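Local coordinates for protein putative alpha-L-fucosidase (Bacteroides thetaiotaomicron, PDB 4OZO) that probably acts as an alpha-L-fucosidase of glycoside hydrolase family 29, and holds a nitrophenyl thiogalactoside in its barrel pocket, at residues A252-S257 with R288-L293; M209-G214 with Q234-L239; G121-P126 with E162-G167. All blocks are in the same frame, centred on the assembly; numbering follows the deposited sequence.

Contact 1: A252-S257 with R288-L293; sequences AETDVS and RNSVLL. With OTN (2-nitrophenyl 1-thio-beta-D-galactopyranoside), chain E.
Thr254 and Ser290 meet through their hydroxyls, with Thr254 OG1 giving its hydrogen to Ser290 OG at 3.0 Å. The threonine rotamer sets this up: chi1 of -59° holds OG1 on the backbone-N side of its residue, anti to the carbonyl carbon, where Ser290 OG lies. Ser290 OG in turn is modelled as the donor to the carbonyl oxygen of Ala252, at a separation too short to be trusted; Val291 N adds a weak, long bond to the same oxygen. A water also bridges the two segments where they start, accepting from Ala252 N at 2.9 Å and donating to Asn289 O. Further on the backbones take over. Thr254 N donates to Val291 O (2.7 Å), Leu293 N to Thr254 O (2.6 Å, 171° at the hydrogen) and Val256 N to Leu293 O (3.0 Å). This is the parallel ladder of neighbouring strands 253-257 and 291-295 in the TIM barrel, joined as a beta-alpha-beta unit through helix 275-283; strand 22-26 lies on the far side of 291-295. Glu253 stretches out with CG anti to the backbone N, and its side chain crosses that of Leu293 at an angle, OE2 3.5 Å from the methyl CD2. The carboxylate finds its polar partners elsewhere: OE2 takes Trp164 NE1 and OE1 takes Trp17 NE1. Val256 CG1 crosses the side chain of Leu292 at CD1, 3.5 Å away, a purely apolar touch. From the same face as Glu253 and Leu293, Asp255 sends its carboxylate away from strand 291-295 to the bound thiogalactoside, where OD2 is one of two acceptors within reach of the sugar hydroxyl O6, while OD1 receives a weak bond from Trp208 NE1.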
loop_
_atom_site.group_PDB
_atom_site.type_symbol
_atom_site.label_atom_id
_atom_site.label_comp_id
_atom_site.label_asym_id
_atom_site.label_seq_id
_atom_site.Cartn_x
_atom_site.Cartn_y
_atom_site.Cartn_z
ATOM N N ALA A 252 -24.827 -8.821 14.843
ATOM C CA ALA A 252 -24.147 -9.631 13.843
ATOM C C ALA A 252 -22.710 -9.178 13.546
ATOM O O ALA A 252 -22.441 -7.987 13.338
ATOM C CB ALA A 252 -24.957 -9.653 12.563
ATOM N N GLU A 253 -21.798 -10.148 13.522
ATOM C CA GLU A 253 -20.407 -9.917 13.163
ATOM C C GLU A 253 -20.134 -10.565 11.820
ATOM O O GLU A 253 -20.268 -11.779 11.683
ATOM C CB GLU A 253 -19.485 -10.511 14.217
ATOM C CG GLU A 253 -18.045 -10.138 14.036
ATOM C CD GLU A 253 -17.148 -10.864 15.000
ATOM O OE1 GLU A 253 -16.827 -10.291 16.063
ATOM O OE2 GLU A 253 -16.774 -12.012 14.693
ATOM N N THR A 254 -19.761 -9.755 10.831
ATOM C CA THR A 254 -19.604 -10.230 9.454
ATOM C C THR A 254 -18.172 -10.661 9.145
ATOM O O THR A 254 -17.244 -9.866 9.256
ATOM C CB THR A 254 -20.025 -9.141 8.451
ATOM O OG1 THR A 254 -21.393 -8.797 8.683
ATOM C CG2 THR A 254 -19.878 -9.629 7.035
ATOM N N ASP A 255 -17.993 -11.916 8.749
ATOM C CA ASP A 255 -16.649 -12.455 8.530
ATOM C C ASP A 255 -16.404 -12.786 7.069
ATOM O O ASP A 255 -17.230 -13.406 6.415
ATOM C CB ASP A 255 -16.389 -13.682 9.421
ATOM C CG ASP A 255 -17.362 -14.842 9.155
ATOM O OD1 ASP A 255 -18.600 -14.615 9.175
ATOM O OD2 ASP A 255 -16.881 -15.987 8.941
ATOM N N VAL A 256 -15.267 -12.361 6.544
ATOM C CA VAL A 256 -14.958 -12.619 5.144
ATOM C C VAL A 256 -13.439 -12.676 4.974
ATOM O O VAL A 256 -12.688 -12.062 5.740
ATOM C CB VAL A 256 -15.623 -11.542 4.226
ATOM C CG1 VAL A 256 -15.154 -10.166 4.603
ATOM C CG2 VAL A 256 -15.386 -11.812 2.743
ATOM N N SER A 257 -12.973 -13.441 3.997
ATOM C CA SER A 257 -11.546 -13.445 3.716
ATOM C C SER A 257 -11.200 -12.518 2.561
ATOM O O SER A 257 -11.957 -12.392 1.598
ATOM C CB SER A 257 -11.039 -14.853 3.424
ATOM O OG SER A 257 -9.626 -14.858 3.299
ATOM N N ARG A 288 -23.886 -1.685 7.474
ATOM C CA ARG A 288 -25.162 -2.339 7.728
ATOM C C ARG A 288 -25.299 -2.793 9.181
ATOM O O ARG A 288 -25.715 -3.933 9.459
ATOM C CB ARG A 288 -25.348 -3.528 6.789
ATOM C CG ARG A 288 -25.656 -3.147 5.350
ATOM C CD ARG A 288 -26.009 -4.383 4.542
ATOM N NE ARG A 288 -26.419 -4.076 3.175
ATOM C CZ ARG A 288 -26.561 -5.002 2.229
ATOM N NH1 ARG A 288 -26.314 -6.276 2.513
ATOM N NH2 ARG A 288 -26.938 -4.666 1.003
ATOM N N ASN A 289 -24.940 -1.905 10.105
ATOM C CA ASN A 289 -25.135 -2.164 11.524
ATOM C C ASN A 289 -24.384 -3.407 12.017
ATOM O O ASN A 289 -24.766 -4.024 13.009
ATOM C CB ASN A 289 -26.633 -2.275 11.822
ATOM C CG ASN A 289 -26.942 -2.284 13.313
ATOM O OD1 ASN A 289 -26.293 -1.593 14.109
ATOM N ND2 ASN A 289 -27.930 -3.091 13.700
ATOM N N SER A 290 -23.299 -3.764 11.332
ATOM C CA SER A 290 -22.487 -4.908 11.751
ATOM C C SER A 290 -21.035 -4.533 12.077
ATOM O O SER A 290 -20.687 -3.362 12.192
ATOM C CB SER A 290 -22.525 -6.007 10.685
ATOM O OG SER A 290 -21.859 -7.172 11.146
ATOM N N VAL A 291 -20.195 -5.545 12.254
ATOM C CA VAL A 291 -18.760 -5.337 12.332
ATOM C C VAL A 291 -18.102 -6.281 11.334
ATOM O O VAL A 291 -18.503 -7.445 11.200
ATOM C CB VAL A 291 -18.216 -5.567 13.755
ATOM C CG1 VAL A 291 -16.713 -5.764 13.739
ATOM C CG2 VAL A 291 -18.612 -4.407 14.685
ATOM N N LEU A 292 -17.121 -5.768 10.606
ATOM C CA LEU A 292 -16.431 -6.557 9.599
ATOM C C LEU A 292 -15.194 -7.235 10.183
ATOM O O LEU A 292 -14.274 -6.569 10.659
ATOM C CB LEU A 292 -16.034 -5.666 8.426
ATOM C CG LEU A 292 -15.096 -6.270 7.382
ATOM C CD1 LEU A 292 -15.751 -7.436 6.665
ATOM C CD2 LEU A 292 -14.678 -5.185 6.399
ATOM N N LEU A 293 -15.190 -8.563 10.168
ATOM C CA LEU A 293 -14.012 -9.327 10.530
ATOM C C LEU A 293 -13.329 -9.771 9.236
ATOM O O LEU A 293 -13.823 -10.650 8.533
ATOM C CB LEU A 293 -14.406 -10.525 11.389
ATOM C CG LEU A 293 -13.303 -11.500 11.830
ATOM C CD1 LEU A 293 -12.084 -10.748 12.364
ATOM C CD2 LEU A 293 -13.840 -12.523 12.869
HETATM O "O2'" OTN E . -19.920 -25.734 4.800
HETATM N "N1'" OTN E . -19.919 -24.951 6.026
HETATM O "O3'" OTN E . -19.803 -25.581 7.220
HETATM C "C2'" OTN E . -20.009 -23.613 5.901
HETATM C "C3'" OTN E . -20.164 -23.085 4.623
HETATM C "C4'" OTN E . -20.266 -21.719 4.420
HETATM C "C5'" OTN E . -20.232 -20.866 5.509
HETATM C "C6'" OTN E . -20.097 -21.391 6.788
HETATM C "C1'" OTN E . -20.010 -22.761 7.011
HETATM S S01 OTN E . -19.807 -23.282 8.668
HETATM C C1 OTN E . -20.237 -21.805 9.579
HETATM O O5 OTN E . -19.176 -20.787 9.622
HETATM C C5 OTN E . -19.620 -19.658 10.388
HETATM C C6 OTN E . -18.499 -18.617 10.390
HETATM O O6 OTN E . -18.218 -18.221 9.046
HETATM C C4 OTN E . -19.944 -20.070 11.829
HETATM O O4 OTN E . -18.790 -20.638 12.458
HETATM C C3 OTN E . -21.024 -21.111 11.761
HETATM O O3 OTN E . -21.431 -21.563 13.086
HETATM C C2 OTN E . -20.490 -22.285 10.963
HETATM O O2 OTN E . -21.542 -23.228 10.926
HETATM O O HOH W 1 -26.339 -6.541 13.888
#

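Contact 2: M209-G214 with Q234-L239; sequences MGNEAG and QYYKGL. With OTN (2-nitrophenyl 1-thio-beta-D-galactopyranoside), chain E.
The loop that follows barrel strand 206-207 rests against the first turn of helix 236-240, with Gly210 and Asn211 meeting Tyr236 and Met209 beside Leu239. Gly210 O sits at the edge of the tyrosine ring and in its plane, 3.2 Å from CE1, so the carbonyl faces ring hydrogens rather than the pi cloud. At phi 94° a beta carbon on Gly210 would press on the carbonyl oxygen of Met209, and it would also run into Tyr236 CD1; a bare alpha carbon lets the ring come this close. At the far end of the ring, Asn211 ND2 gives a weak, bent hydrogen bond to Tyr236 OH (3.1 Å, 132° at the hydrogen), the amide plane turned 46° from the ring. The same nitrogen also donates to Glu215 O. The other end of that amide closes an Asx turn: Asn211 OD1 accepts from Ala213 N at 2.9 Å, in the carbonyl plane and on a lone pair, which helps set the amide's rotation and is consistent with ND2 being the end that faces the tyrosine. Tyr235 occupies the N-cap position, and its carbonyl receives Leu239 N one turn later. Leu239 brings CB to 4.1 Å from Met209 CA, and Leu239 O approaches Met209 CB at 3.8 Å while accepting from Arg207 NE. Met209 O is taken by Asn240 ND2, just beyond the contact. One residue past the Asx side chain, Glu212 reaches extended into the sugar pocket, its OE2 close to O6 of the thiogalactoside and its OE1 receiving Trp262 NE1.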
loop_
_atom_site.group_PDB
_atom_site.type_symbol
_atom_site.label_atom_id
_atom_site.label_comp_id
_atom_site.label_asym_id
_atom_site.label_seq_id
_atom_site.Cartn_x
_atom_site.Cartn_y
_atom_site.Cartn_z
ATOM N N MET A 209 -23.860 -14.115 10.928
ATOM C CA MET A 209 -24.915 -13.559 10.089
ATOM C C MET A 209 -25.195 -14.360 8.816
ATOM O O MET A 209 -25.763 -13.833 7.861
ATOM C CB MET A 209 -24.652 -12.086 9.762
ATOM C CG MET A 209 -23.172 -11.707 9.606
ATOM S SD MET A 209 -22.270 -12.638 8.353
ATOM C CE MET A 209 -23.043 -12.088 6.829
ATOM N N GLY A 210 -24.801 -15.631 8.803
ATOM C CA GLY A 210 -25.321 -16.555 7.811
ATOM C C GLY A 210 -24.568 -16.791 6.517
ATOM O O GLY A 210 -24.891 -17.722 5.779
ATOM N N ASN A 211 -23.577 -15.962 6.222
ATOM C CA ASN A 211 -22.749 -16.220 5.055
ATOM C C ASN A 211 -21.321 -15.734 5.266
ATOM O O ASN A 211 -21.005 -15.108 6.279
ATOM C CB ASN A 211 -23.346 -15.599 3.786
ATOM C CG ASN A 211 -23.394 -14.072 3.844
ATOM O OD1 ASN A 211 -22.397 -13.392 3.594
ATOM N ND2 ASN A 211 -24.560 -13.532 4.175
ATOM N N GLU A 212 -20.463 -16.032 4.303
ATOM C CA GLU A 212 -19.068 -15.652 4.400
ATOM C C GLU A 212 -18.701 -14.834 3.178
ATOM O O GLU A 212 -17.598 -14.944 2.655
ATOM C CB GLU A 212 -18.181 -16.895 4.518
ATOM C CG GLU A 212 -18.362 -17.639 5.830
ATOM C CD GLU A 212 -17.481 -18.877 5.931
ATOM O OE1 GLU A 212 -16.883 -19.271 4.904
ATOM O OE2 GLU A 212 -17.383 -19.451 7.040
ATOM N N ALA A 213 -19.648 -14.019 2.729
ATOM C CA ALA A 213 -19.464 -13.216 1.528
ATOM C C ALA A 213 -19.377 -11.743 1.875
ATOM O O ALA A 213 -19.223 -10.893 0.997
ATOM C CB ALA A 213 -20.584 -13.462 0.553
ATOM N N GLY A 214 -19.470 -11.442 3.162
ATOM C CA GLY A 214 -19.340 -10.074 3.617
ATOM C C GLY A 214 -20.612 -9.252 3.504
ATOM O O GLY A 214 -20.535 -8.026 3.419
ATOM N N GLN A 234 -31.498 -23.334 9.751
ATOM C CA GLN A 234 -32.851 -23.134 9.255
ATOM C C GLN A 234 -33.373 -21.722 9.583
ATOM O O GLN A 234 -34.569 -21.455 9.503
ATOM C CB GLN A 234 -33.802 -24.240 9.759
ATOM C CG GLN A 234 -33.376 -25.717 9.409
ATOM C CD GLN A 234 -33.581 -26.138 7.925
ATOM O OE1 GLN A 234 -34.566 -25.765 7.282
ATOM N NE2 GLN A 234 -32.647 -26.935 7.398
ATOM N N TYR A 235 -32.460 -20.822 9.936
ATOM C CA TYR A 235 -32.815 -19.447 10.266
ATOM C C TYR A 235 -31.881 -18.416 9.636
ATOM O O TYR A 235 -31.350 -17.549 10.333
ATOM C CB TYR A 235 -32.828 -19.254 11.776
ATOM C CG TYR A 235 -34.030 -19.856 12.428
ATOM C CD1 TYR A 235 -35.164 -19.088 12.670
ATOM C CD2 TYR A 235 -34.048 -21.197 12.792
ATOM C CE1 TYR A 235 -36.280 -19.638 13.268
ATOM C CE2 TYR A 235 -35.157 -21.755 13.390
ATOM C CZ TYR A 235 -36.269 -20.971 13.627
ATOM O OH TYR A 235 -37.375 -21.519 14.217
ATOM N N TYR A 236 -31.695 -18.503 8.324
ATOM C CA TYR A 236 -30.779 -17.614 7.628
ATOM C C TYR A 236 -31.154 -16.141 7.751
ATOM O O TYR A 236 -30.307 -15.316 8.071
ATOM C CB TYR A 236 -30.649 -18.001 6.163
ATOM C CG TYR A 236 -29.762 -17.064 5.393
ATOM C CD1 TYR A 236 -28.377 -17.117 5.524
ATOM C CD2 TYR A 236 -30.303 -16.118 4.535
ATOM C CE1 TYR A 236 -27.557 -16.249 4.813
ATOM C CE2 TYR A 236 -29.494 -15.260 3.816
ATOM C CZ TYR A 236 -28.126 -15.324 3.961
ATOM O OH TYR A 236 -27.336 -14.453 3.248
ATOM N N LYS A 237 -32.414 -15.806 7.500
ATOM C CA LYS A 237 -32.858 -14.418 7.627
ATOM C C LYS A 237 -32.775 -13.966 9.089
ATOM O O LYS A 237 -32.526 -12.795 9.393
ATOM C CB LYS A 237 -34.275 -14.241 7.068
ATOM C CG LYS A 237 -34.954 -12.925 7.483
ATOM C CD LYS A 237 -36.481 -12.949 7.301
ATOM C CE LYS A 237 -36.876 -12.983 5.820
ATOM N NZ LYS A 237 -38.305 -13.370 5.606
ATOM N N GLY A 238 -32.961 -14.908 9.998
ATOM C CA GLY A 238 -32.945 -14.587 11.412
ATOM C C GLY A 238 -31.542 -14.285 11.883
ATOM O O GLY A 238 -31.342 -13.586 12.872
ATOM N N LEU A 239 -30.554 -14.826 11.187
ATOM C CA LEU A 239 -29.177 -14.500 11.513
ATOM C C LEU A 239 -28.729 -13.293 10.700
ATOM O O LEU A 239 -28.150 -12.340 11.242
ATOM C CB LEU A 239 -28.265 -15.694 11.244
ATOM C CG LEU A 239 -28.536 -16.901 12.145
ATOM C CD1 LEU A 239 -27.544 -18.006 11.823
ATOM C CD2 LEU A 239 -28.462 -16.499 13.607
HETATM O "O2'" OTN E . -19.920 -25.734 4.800
HETATM N "N1'" OTN E . -19.919 -24.951 6.026
HETATM O "O3'" OTN E . -19.803 -25.581 7.220
HETATM C "C2'" OTN E . -20.009 -23.613 5.901
HETATM C "C3'" OTN E . -20.164 -23.085 4.623
HETATM C "C4'" OTN E . -20.266 -21.719 4.420
HETATM C "C5'" OTN E . -20.232 -20.866 5.509
HETATM C "C6'" OTN E . -20.097 -21.391 6.788
HETATM C "C1'" OTN E . -20.010 -22.761 7.011
HETATM S S01 OTN E . -19.807 -23.282 8.668
HETATM C C1 OTN E . -20.237 -21.805 9.579
HETATM O O5 OTN E . -19.176 -20.787 9.622
HETATM C C5 OTN E . -19.620 -19.658 10.388
HETATM C C6 OTN E . -18.499 -18.617 10.390
HETATM O O6 OTN E . -18.218 -18.221 9.046
HETATM C C4 OTN E . -19.944 -20.070 11.829
HETATM O O4 OTN E . -18.790 -20.638 12.458
HETATM C C3 OTN E . -21.024 -21.111 11.761
HETATM O O3 OTN E . -21.431 -21.563 13.086
HETATM C C2 OTN E . -20.490 -22.285 10.963
HETATM O O2 OTN E . -21.542 -23.228 10.926
#

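Contact 3: G121-P126 with E162-G167; sequences GIYLGP and ETWWDG. With OTN (2-nitrophenyl 1-thio-beta-D-galactopyranoside), chain E; GOL (glycerol), chain C.
Two adjacent parallel strands of the TIM barrel, 119-124 and 162-164, pair here and run on into the ligand pocket, with Tyr123 lying beside Trp164 and reaching Asp166. The ladder rests on Ile122 N to Glu162 O (2.7 Å) and Trp164 N to Ile122 O (2.9 Å). Tyr123 and Trp164 have nearly parallel planes, 18° apart, but are slid so far that the rings barely overlap; Tyr123 CD1 touches Trp164 CE3 at 3.4 Å. With CG anti to the backbone N (chi1 171°), Tyr123 extends until its OH donates to Asp166 OD2 at 2.6 Å; OD2 accepts on its anti lone pair, turned from OD1. A phenylalanine in place of Tyr123 would probably keep the ring packing but leave OD2 without its tyrosine donor and the carboxylate less firmly set. Pro126 CG rests 3.3 Å from Asp166 O. A glycerol hydroxyl also bonds to Tyr123 OH. Asp166 OD1, which also takes Ala168 N, is modelled as accepting from O4 of the thiogalactoside, at a length too short to trust; O4 itself receives Gly167 N (3.0 Å). The tyrosine therefore acts as second shell and, by holding one carboxylate oxygen, probably helps present the other to the sugar.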
loop_
_atom_site.group_PDB
_atom_site.type_symbol
_atom_site.label_atom_id
_atom_site.label_comp_id
_atom_site.label_asym_id
_atom_site.label_seq_id
_atom_site.Cartn_x
_atom_site.Cartn_y
_atom_site.Cartn_z
ATOM N N GLY A 121 -7.470 -11.109 20.250
ATOM C CA GLY A 121 -8.567 -12.036 20.417
ATOM C C GLY A 121 -8.128 -13.425 19.986
ATOM O O GLY A 121 -7.140 -13.580 19.253
ATOM N N ILE A 122 -8.868 -14.436 20.435
ATOM C CA ILE A 122 -8.493 -15.814 20.214
ATOM C C ILE A 122 -9.610 -16.627 19.569
ATOM O O ILE A 122 -10.745 -16.572 20.002
ATOM C CB ILE A 122 -8.099 -16.464 21.545
ATOM C CG1 ILE A 122 -6.845 -15.779 22.097
ATOM C CG2 ILE A 122 -7.852 -17.950 21.369
ATOM C CD1 ILE A 122 -5.600 -15.926 21.193
ATOM N N TYR A 123 -9.269 -17.364 18.516
ATOM C CA TYR A 123 -10.148 -18.359 17.907
ATOM C C TYR A 123 -9.636 -19.724 18.349
ATOM O O TYR A 123 -8.539 -20.138 17.960
ATOM C CB TYR A 123 -10.095 -18.219 16.381
ATOM C CG TYR A 123 -10.783 -19.286 15.532
ATOM C CD1 TYR A 123 -11.791 -18.937 14.639
ATOM C CD2 TYR A 123 -10.383 -20.619 15.569
ATOM C CE1 TYR A 123 -12.403 -19.885 13.835
ATOM C CE2 TYR A 123 -10.987 -21.577 14.779
ATOM C CZ TYR A 123 -12.000 -21.210 13.916
ATOM O OH TYR A 123 -12.602 -22.163 13.121
ATOM N N LEU A 124 -10.431 -20.416 19.164
ATOM C CA LEU A 124 -10.076 -21.738 19.681
ATOM C C LEU A 124 -11.110 -22.768 19.221
ATOM O O LEU A 124 -12.186 -22.880 19.808
ATOM C CB LEU A 124 -9.966 -21.706 21.215
ATOM C CG LEU A 124 -9.522 -23.000 21.932
ATOM C CD1 LEU A 124 -8.158 -23.464 21.436
ATOM C CD2 LEU A 124 -9.517 -22.850 23.466
ATOM N N GLY A 125 -10.779 -23.507 18.165
ATOM C CA GLY A 125 -11.713 -24.438 17.537
ATOM C C GLY A 125 -12.431 -25.400 18.475
ATOM O O GLY A 125 -11.793 -26.232 19.125
ATOM N N PRO A 126 -13.768 -25.272 18.574
ATOM C CA PRO A 126 -14.581 -26.204 19.371
ATOM C C PRO A 126 -14.523 -27.627 18.820
ATOM O O PRO A 126 -14.176 -28.549 19.553
ATOM C CB PRO A 126 -16.000 -25.631 19.246
ATOM C CG PRO A 126 -15.791 -24.161 18.966
ATOM C CD PRO A 126 -14.548 -24.110 18.108
ATOM N N GLU A 162 -11.637 -10.886 22.509
ATOM C CA GLU A 162 -12.642 -11.692 21.834
ATOM C C GLU A 162 -12.282 -13.178 21.807
ATOM O O GLU A 162 -11.130 -13.546 21.604
ATOM C CB GLU A 162 -12.936 -11.152 20.432
ATOM C CG GLU A 162 -13.987 -11.926 19.652
ATOM C CD GLU A 162 -14.734 -11.058 18.635
ATOM O OE1 GLU A 162 -14.635 -9.819 18.724
ATOM O OE2 GLU A 162 -15.423 -11.618 17.752
ATOM N N THR A 163 -13.281 -14.018 22.063
ATOM C CA THR A 163 -13.162 -15.464 21.923
ATOM C C THR A 163 -14.149 -15.906 20.846
ATOM O O THR A 163 -15.324 -15.532 20.877
ATOM C CB THR A 163 -13.479 -16.174 23.255
ATOM O OG1 THR A 163 -12.429 -15.910 24.192
ATOM C CG2 THR A 163 -13.604 -17.681 23.065
ATOM N N TRP A 164 -13.665 -16.682 19.883
ATOM C CA TRP A 164 -14.448 -17.043 18.709
ATOM C C TRP A 164 -14.751 -18.525 18.740
ATOM O O TRP A 164 -13.835 -19.359 18.805
ATOM C CB TRP A 164 -13.663 -16.726 17.433
ATOM C CG TRP A 164 -14.427 -16.002 16.369
ATOM C CD1 TRP A 164 -14.716 -14.663 16.329
ATOM C CD2 TRP A 164 -14.967 -16.563 15.164
ATOM N NE1 TRP A 164 -15.414 -14.361 15.184
ATOM C CE2 TRP A 164 -15.575 -15.502 14.446
ATOM C CE3 TRP A 164 -15.000 -17.854 14.623
ATOM C CZ2 TRP A 164 -16.207 -15.692 13.224
ATOM C CZ3 TRP A 164 -15.626 -18.043 13.403
ATOM C CH2 TRP A 164 -16.223 -16.962 12.718
ATOM N N TRP A 165 -16.039 -18.846 18.686
ATOM C CA TRP A 165 -16.488 -20.226 18.663
ATOM C C TRP A 165 -17.167 -20.538 17.329
ATOM O O TRP A 165 -18.372 -20.360 17.168
ATOM C CB TRP A 165 -17.427 -20.506 19.845
ATOM C CG TRP A 165 -16.713 -20.543 21.156
ATOM C CD1 TRP A 165 -15.375 -20.720 21.350
ATOM C CD2 TRP A 165 -17.291 -20.390 22.461
ATOM N NE1 TRP A 165 -15.081 -20.698 22.697
ATOM C CE2 TRP A 165 -16.241 -20.496 23.400
ATOM C CE3 TRP A 165 -18.592 -20.170 22.928
ATOM C CZ2 TRP A 165 -16.452 -20.394 24.776
ATOM C CZ3 TRP A 165 -18.799 -20.071 24.303
ATOM C CH2 TRP A 165 -17.731 -20.180 25.207
ATOM N N ASP A 166 -16.362 -20.985 16.374
ATOM C CA ASP A 166 -16.837 -21.511 15.102
ATOM C C ASP A 166 -17.814 -22.659 15.358
ATOM O O ASP A 166 -17.605 -23.478 16.261
ATOM C CB ASP A 166 -15.634 -22.026 14.305
ATOM C CG ASP A 166 -15.940 -22.225 12.835
ATOM O OD1 ASP A 166 -17.125 -22.394 12.478
ATOM O OD2 ASP A 166 -14.982 -22.210 12.034
ATOM N N GLY A 167 -18.870 -22.731 14.556
ATOM C CA GLY A 167 -19.888 -23.748 14.748
ATOM C C GLY A 167 -19.769 -24.943 13.827
ATOM O O GLY A 167 -20.509 -25.916 13.975
HETATM O "O2'" OTN E . -19.920 -25.734 4.800
HETATM N "N1'" OTN E . -19.919 -24.951 6.026
HETATM O "O3'" OTN E . -19.803 -25.581 7.220
HETATM C "C2'" OTN E . -20.009 -23.613 5.901
HETATM C "C3'" OTN E . -20.164 -23.085 4.623
HETATM C "C4'" OTN E . -20.266 -21.719 4.420
HETATM C "C5'" OTN E . -20.232 -20.866 5.509
HETATM C "C6'" OTN E . -20.097 -21.391 6.788
HETATM C "C1'" OTN E . -20.010 -22.761 7.011
HETATM S S01 OTN E . -19.807 -23.282 8.668
HETATM C C1 OTN E . -20.237 -21.805 9.579
HETATM O O5 OTN E . -19.176 -20.787 9.622
HETATM C C5 OTN E . -19.620 -19.658 10.388
HETATM C C6 OTN E . -18.499 -18.617 10.390
HETATM O O6 OTN E . -18.218 -18.221 9.046
HETATM C C4 OTN E . -19.944 -20.070 11.829
HETATM O O4 OTN E . -18.790 -20.638 12.458
HETATM C C3 OTN E . -21.024 -21.111 11.761
HETATM O O3 OTN E . -21.431 -21.563 13.086
HETATM C C2 OTN E . -20.490 -22.285 10.963
HETATM O O2 OTN E . -21.542 -23.228 10.926
HETATM C C1 GOL C . -12.228 -21.665 7.852
HETATM O O1 GOL C . -12.355 -23.026 7.695
HETATM C C2 GOL C . -13.035 -21.238 9.016
HETATM O O2 GOL C . -12.348 -21.474 10.186
HETATM C C3 GOL C . -13.345 -19.794 8.907
HETATM O O3 GOL C . -14.454 -19.559 9.697
#

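How the contacts relate
All three contacts meet at the thiogalactoside, each sending an acid to it: Asp255 of contact 1 and Glu212 of contact 2 both lie within reach of the one hydroxyl O6, whose proton is not assigned to either, whereas Asp166 of contact 3 takes O4; Glu232 is a further partner. Contacts 1 and 2, with centres about 11 Å apart, pack directly, Thr254 OG1 lying 3.5 Å from Met209 CG. Contacts 1 and 3 belong to the same barrel sheet, their centres about 15 Å apart, and are joined across the barrel interior by the Glu253-Trp164 bond, 2.8 Å from OE2 to NE1. Contacts 2 and 3 do not touch; their nearest atoms are about 6 Å apart.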